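PDB 3C3P: methyltransferase from Geobacter sulfurreducens PCA, which probably transfers methyl groups from S-adenosyl-L-methionine to oxygen atoms of acceptor molecules. Local coordinates for residues 8-11 with 12-16; 148-151 with 152-156. One frame throughout, in Å; residues are numbered along the deposited sequence.

Two short-range contacts illustrate how hydrogen bonds between residues a few places apart set local chain shape. Contact 1, residues 8-11 with 12-16, is one run of the N-terminal helix 8-16, its centre about 22 Å from the centre of the chain. Contact 2, residues 148-151 with 152-156, is a tight turn leading into strand 154-159 of the Rossmann-like sheet, centred about 15 Å from that point and on the opposite side of it. The two centres are about 34 Å apart and their nearest atoms about 20 Å, so they do not touch. What they share is the second subunit: each packs against it, contact 1 by a polar bond as well.

Contact 1 of 2, residues 8-11 with 12-16; sequences SRIG and AYLDG
Ser8 and Ala12 open the i to i+4 hydrogen bonding that defines this stretch as alpha helix. Ala12 N donates to Ser8 O at 2.9 Å, Tyr13 N reaches Arg9 O at a longer 3.2 Å, and Leu14 N meets Ile10 O at 2.9 Å, the straightest of the three with an N-H...O angle of 165°. Asp15 N continues the pattern toward Gly11 O, although the position of that oxygen is less certain.

Apolar contact follows the same spacing. Ile10 and Leu14 lie one turn apart on the buried face, where Ile10 CG2 meets Leu14 CD1 at 4.0 Å. Leu14 CG lies 3.4 Å from Ile10 O, beyond the oxygen and to one side of the C=O direction, close to the bond from its own N-H. Pro4 and Ile196 of the second subunit pack on Ile10 and Leu14 respectively.

With CG anti to the backbone N (chi1 167°), Tyr13 carries its ring away from residues 8-11, and its hydroxyl is hydrogen-bonded to Asn183 of the second subunit. Asp15 instead bends back along the helix, and its OD1 bonds Gln43 of the same chain. Arg9 NE forms a salt bridge with Asp7.

Backbone bonds thus set the helix, Ile10 and Leu14 add an apolar contact on the face packed by the second subunit, and the Tyr13 and Asp15 ends bond outside it.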
loop_
_atom_site.group_PDB
_atom_site.type_symbol
_atom_site.label_atom_id
_atom_site.label_comp_id
_atom_site.label_asym_id
_atom_site.label_seq_id
_atom_site.Cartn_x
_atom_site.Cartn_y
_atom_site.Cartn_z
ATOM N N SER A 8 -8.051 19.443 -3.037
ATOM C CA SER A 8 -6.924 20.379 -2.985
ATOM C C SER A 8 -6.459 20.698 -1.569
ATOM O O SER A 8 -5.271 20.838 -1.307
ATOM C CB SER A 8 -7.298 21.689 -3.701
ATOM O OG SER A 8 -8.531 22.198 -3.215
ATOM N N ARG A 9 -7.420 20.800 -0.672
ATOM C CA ARG A 9 -7.156 21.144 0.732
ATOM C C ARG A 9 -6.450 19.984 1.428
ATOM O O ARG A 9 -5.543 20.154 2.242
ATOM C CB ARG A 9 -8.468 21.511 1.415
ATOM C CG ARG A 9 -9.173 22.687 0.709
ATOM C CD ARG A 9 -10.525 23.036 1.296
ATOM N NE ARG A 9 -11.563 22.017 1.102
ATOM C CZ ARG A 9 -12.366 21.955 0.039
ATOM N NH1 ARG A 9 -12.225 22.815 -0.963
ATOM N NH2 ARG A 9 -13.298 21.017 -0.046
ATOM N N ILE A 10 -6.873 18.794 1.057
ATOM C CA ILE A 10 -6.300 17.558 1.616
ATOM C C ILE A 10 -4.919 17.379 1.016
ATOM O O ILE A 10 -3.959 17.029 1.700
ATOM C CB ILE A 10 -7.204 16.356 1.359
ATOM C CG1 ILE A 10 -8.514 16.527 2.135
ATOM C CG2 ILE A 10 -6.525 15.070 1.803
ATOM C CD1 ILE A 10 -8.371 16.408 3.664
ATOM N N GLY A 11 -4.814 17.682 -0.269
ATOM C CA GLY A 11 -3.541 17.580 -0.979
ATOM C C GLY A 11 -2.493 18.469 -0.357
ATOM O O GLY A 11 -1.352 18.060 -0.141
ATOM N N ALA A 12 -2.893 19.701 -0.069
ATOM C CA ALA A 12 -1.991 20.680 0.537
ATOM C C ALA A 12 -1.505 20.221 1.913
ATOM O O ALA A 12 -0.342 20.371 2.284
ATOM C CB ALA A 12 -2.673 22.037 0.636
ATOM N N TYR A 13 -2.423 19.630 2.654
ATOM C CA TYR A 13 -2.135 19.127 4.008
ATOM C C TYR A 13 -1.139 17.978 3.980
ATOM O O TYR A 13 -0.166 17.972 4.727
ATOM C CB TYR A 13 -3.424 18.725 4.728
ATOM C CG TYR A 13 -3.192 17.921 5.979
ATOM C CD1 TYR A 13 -2.904 18.551 7.169
ATOM C CD2 TYR A 13 -3.277 16.531 5.962
ATOM C CE1 TYR A 13 -2.683 17.842 8.304
ATOM C CE2 TYR A 13 -3.065 15.791 7.117
ATOM C CZ TYR A 13 -2.762 16.473 8.287
ATOM O OH TYR A 13 -2.546 15.806 9.457
ATOM N N LEU A 14 -1.374 17.027 3.084
ATOM C CA LEU A 14 -0.490 15.861 2.956
ATOM C C LEU A 14 0.894 16.302 2.507
ATOM O O LEU A 14 1.913 15.822 2.985
ATOM C CB LEU A 14 -1.080 14.814 1.994
ATOM C CG LEU A 14 -2.378 14.143 2.459
ATOM C CD1 LEU A 14 -2.977 13.224 1.386
ATOM C CD2 LEU A 14 -2.119 13.375 3.746
ATOM N N ASP A 15 0.923 17.297 1.642
ATOM C CA ASP A 15 2.197 17.792 1.137
ATOM C C ASP A 15 2.960 18.490 2.280
ATOM O O ASP A 15 4.191 18.380 2.403
ATOM C CB ASP A 15 1.979 18.703 -0.072
ATOM C CG ASP A 15 1.278 17.991 -1.246
ATOM O OD1 ASP A 15 1.108 16.732 -1.228
ATOM O OD2 ASP A 15 0.908 18.708 -2.214
ATOM N N GLY A 16 2.205 19.161 3.144
ATOM C CA GLY A 16 2.769 19.872 4.307
ATOM C C GLY A 16 3.436 18.929 5.297
ATOM O O GLY A 16 4.252 19.350 6.125
#

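Contact 2 of 2, residues 148-151 with 152-156; sequences RCLA and KNALL
Ala151 and Ala154 bracket a type II beta turn, closed by a hydrogen bond from Ala154 N to Ala151 O of 3.1 Å. The bond is bent, with an N-H...O angle of 141°, and the donor stands above the carbonyl plane, 47° out of it. Lys152 and Asn153 fill the two central positions, Asn153 in the left-handed helical conformation that the third position of such a turn requires.

The Ala154 methyl turns back toward residues 148-151. Ala154 CB lies 3.3 Å from Ala151 O and 4.0 Å from Leu150 CB, while Leu150 CD2 approaches the same methyl at 4.1 Å. Lys152 takes the outer course: CG is anti to the backbone N (chi1 172°) and the chain beyond is fully extended, carrying the amine away from residues 148-151. Asn153 turns away from them to the C-terminal end of the chain, where ND2 donates to Arg208 O and Ser210 OG.

The corner leads into strand 154-159, fifth in the 3-2-1-4-5-7-6 sheet of the class I (Rossmann-like) methyltransferase fold. Backbone hydrogen bonds tie Ala151 to Ile127 and Leu155 to Asp128 and Leu130 on the parallel strand 127-133, and Ala154 to Arg208 on strand 203-208, antiparallel to both its neighbours; helix 181-186 packs on Leu156, and Ile54 of the second subunit on Leu155.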
loop_
_atom_site.group_PDB
_atom_site.type_symbol
_atom_site.label_atom_id
_atom_site.label_comp_id
_atom_site.label_asym_id
_atom_site.label_seq_id
_atom_site.Cartn_x
_atom_site.Cartn_y
_atom_site.Cartn_z
ATOM N N ARG A 148 3.836 -14.722 -17.112
ATOM C CA ARG A 148 4.730 -15.902 -17.098
ATOM C C ARG A 148 6.079 -15.616 -16.447
ATOM O O ARG A 148 6.811 -16.530 -16.048
ATOM C CB ARG A 148 5.052 -16.371 -18.519
ATOM C CG ARG A 148 3.874 -16.807 -19.356
ATOM C CD ARG A 148 4.355 -17.363 -20.680
ATOM N NE ARG A 148 5.041 -16.358 -21.489
ATOM C CZ ARG A 148 4.439 -15.538 -22.353
ATOM N NH1 ARG A 148 3.121 -15.589 -22.531
ATOM N NH2 ARG A 148 5.162 -14.655 -23.041
ATOM N N CYS A 149 6.376 -14.328 -16.369
ATOM C CA CYS A 149 7.648 -13.807 -15.845
ATOM C C CYS A 149 7.556 -13.457 -14.385
ATOM O O CYS A 149 8.559 -13.177 -13.724
ATOM C CB CYS A 149 8.057 -12.565 -16.641
ATOM S SG CYS A 149 8.258 -12.879 -18.431
ATOM N N LEU A 150 6.340 -13.532 -13.877
ATOM C CA LEU A 150 6.083 -13.166 -12.476
ATOM C C LEU A 150 6.364 -14.276 -11.473
ATOM O O LEU A 150 6.145 -15.450 -11.730
ATOM C CB LEU A 150 4.637 -12.667 -12.277
ATOM C CG LEU A 150 4.173 -11.419 -13.030
ATOM C CD1 LEU A 150 2.733 -11.124 -12.644
ATOM C CD2 LEU A 150 5.082 -10.233 -12.729
ATOM N N ALA A 151 6.887 -13.872 -10.328
ATOM C CA ALA A 151 7.132 -14.805 -9.241
ATOM C C ALA A 151 5.840 -15.023 -8.492
ATOM O O ALA A 151 4.884 -14.263 -8.618
ATOM C CB ALA A 151 8.151 -14.257 -8.272
ATOM N N LYS A 152 5.826 -16.099 -7.722
ATOM C CA LYS A 152 4.701 -16.372 -6.850
ATOM C C LYS A 152 4.472 -15.131 -5.984
ATOM O O LYS A 152 5.421 -14.586 -5.410
ATOM C CB LYS A 152 5.000 -17.541 -5.908
ATOM C CG LYS A 152 3.930 -17.751 -4.840
ATOM C CD LYS A 152 4.228 -18.922 -3.903
ATOM C CE LYS A 152 3.213 -18.956 -2.775
ATOM N NZ LYS A 152 3.414 -20.139 -1.869
ATOM N N ASN A 153 3.214 -14.710 -5.893
ATOM C CA ASN A 153 2.807 -13.576 -5.046
ATOM C C ASN A 153 3.442 -12.234 -5.425
ATOM O O ASN A 153 3.645 -11.342 -4.571
ATOM C CB ASN A 153 3.038 -13.861 -3.538
ATOM C CG ASN A 153 2.204 -15.026 -2.983
ATOM O OD1 ASN A 153 2.631 -15.667 -2.013
ATOM N ND2 ASN A 153 1.051 -15.313 -3.584
ATOM N N ALA A 154 3.773 -12.110 -6.704
ATOM C CA ALA A 154 4.285 -10.832 -7.231
ATOM C C ALA A 154 3.233 -9.749 -7.070
ATOM O O ALA A 154 2.044 -10.004 -6.964
ATOM C CB ALA A 154 4.652 -10.929 -8.699
ATOM N N LEU A 155 3.717 -8.522 -7.089
ATOM C CA LEU A 155 2.891 -7.348 -6.996
ATOM C C LEU A 155 3.059 -6.468 -8.212
ATOM O O LEU A 155 4.175 -6.105 -8.592
ATOM C CB LEU A 155 3.306 -6.509 -5.776
ATOM C CG LEU A 155 2.569 -5.191 -5.521
ATOM C CD1 LEU A 155 1.104 -5.370 -5.119
ATOM C CD2 LEU A 155 3.353 -4.370 -4.452
ATOM N N LEU A 156 1.911 -6.146 -8.788
ATOM C CA LEU A 156 1.826 -5.272 -9.941
ATOM C C LEU A 156 1.496 -3.894 -9.407
ATOM O O LEU A 156 0.606 -3.739 -8.565
ATOM C CB LEU A 156 0.718 -5.729 -10.901
ATOM C CG LEU A 156 0.566 -4.972 -12.211
ATOM C CD1 LEU A 156 1.752 -5.276 -13.118
ATOM C CD2 LEU A 156 -0.733 -5.378 -12.865
#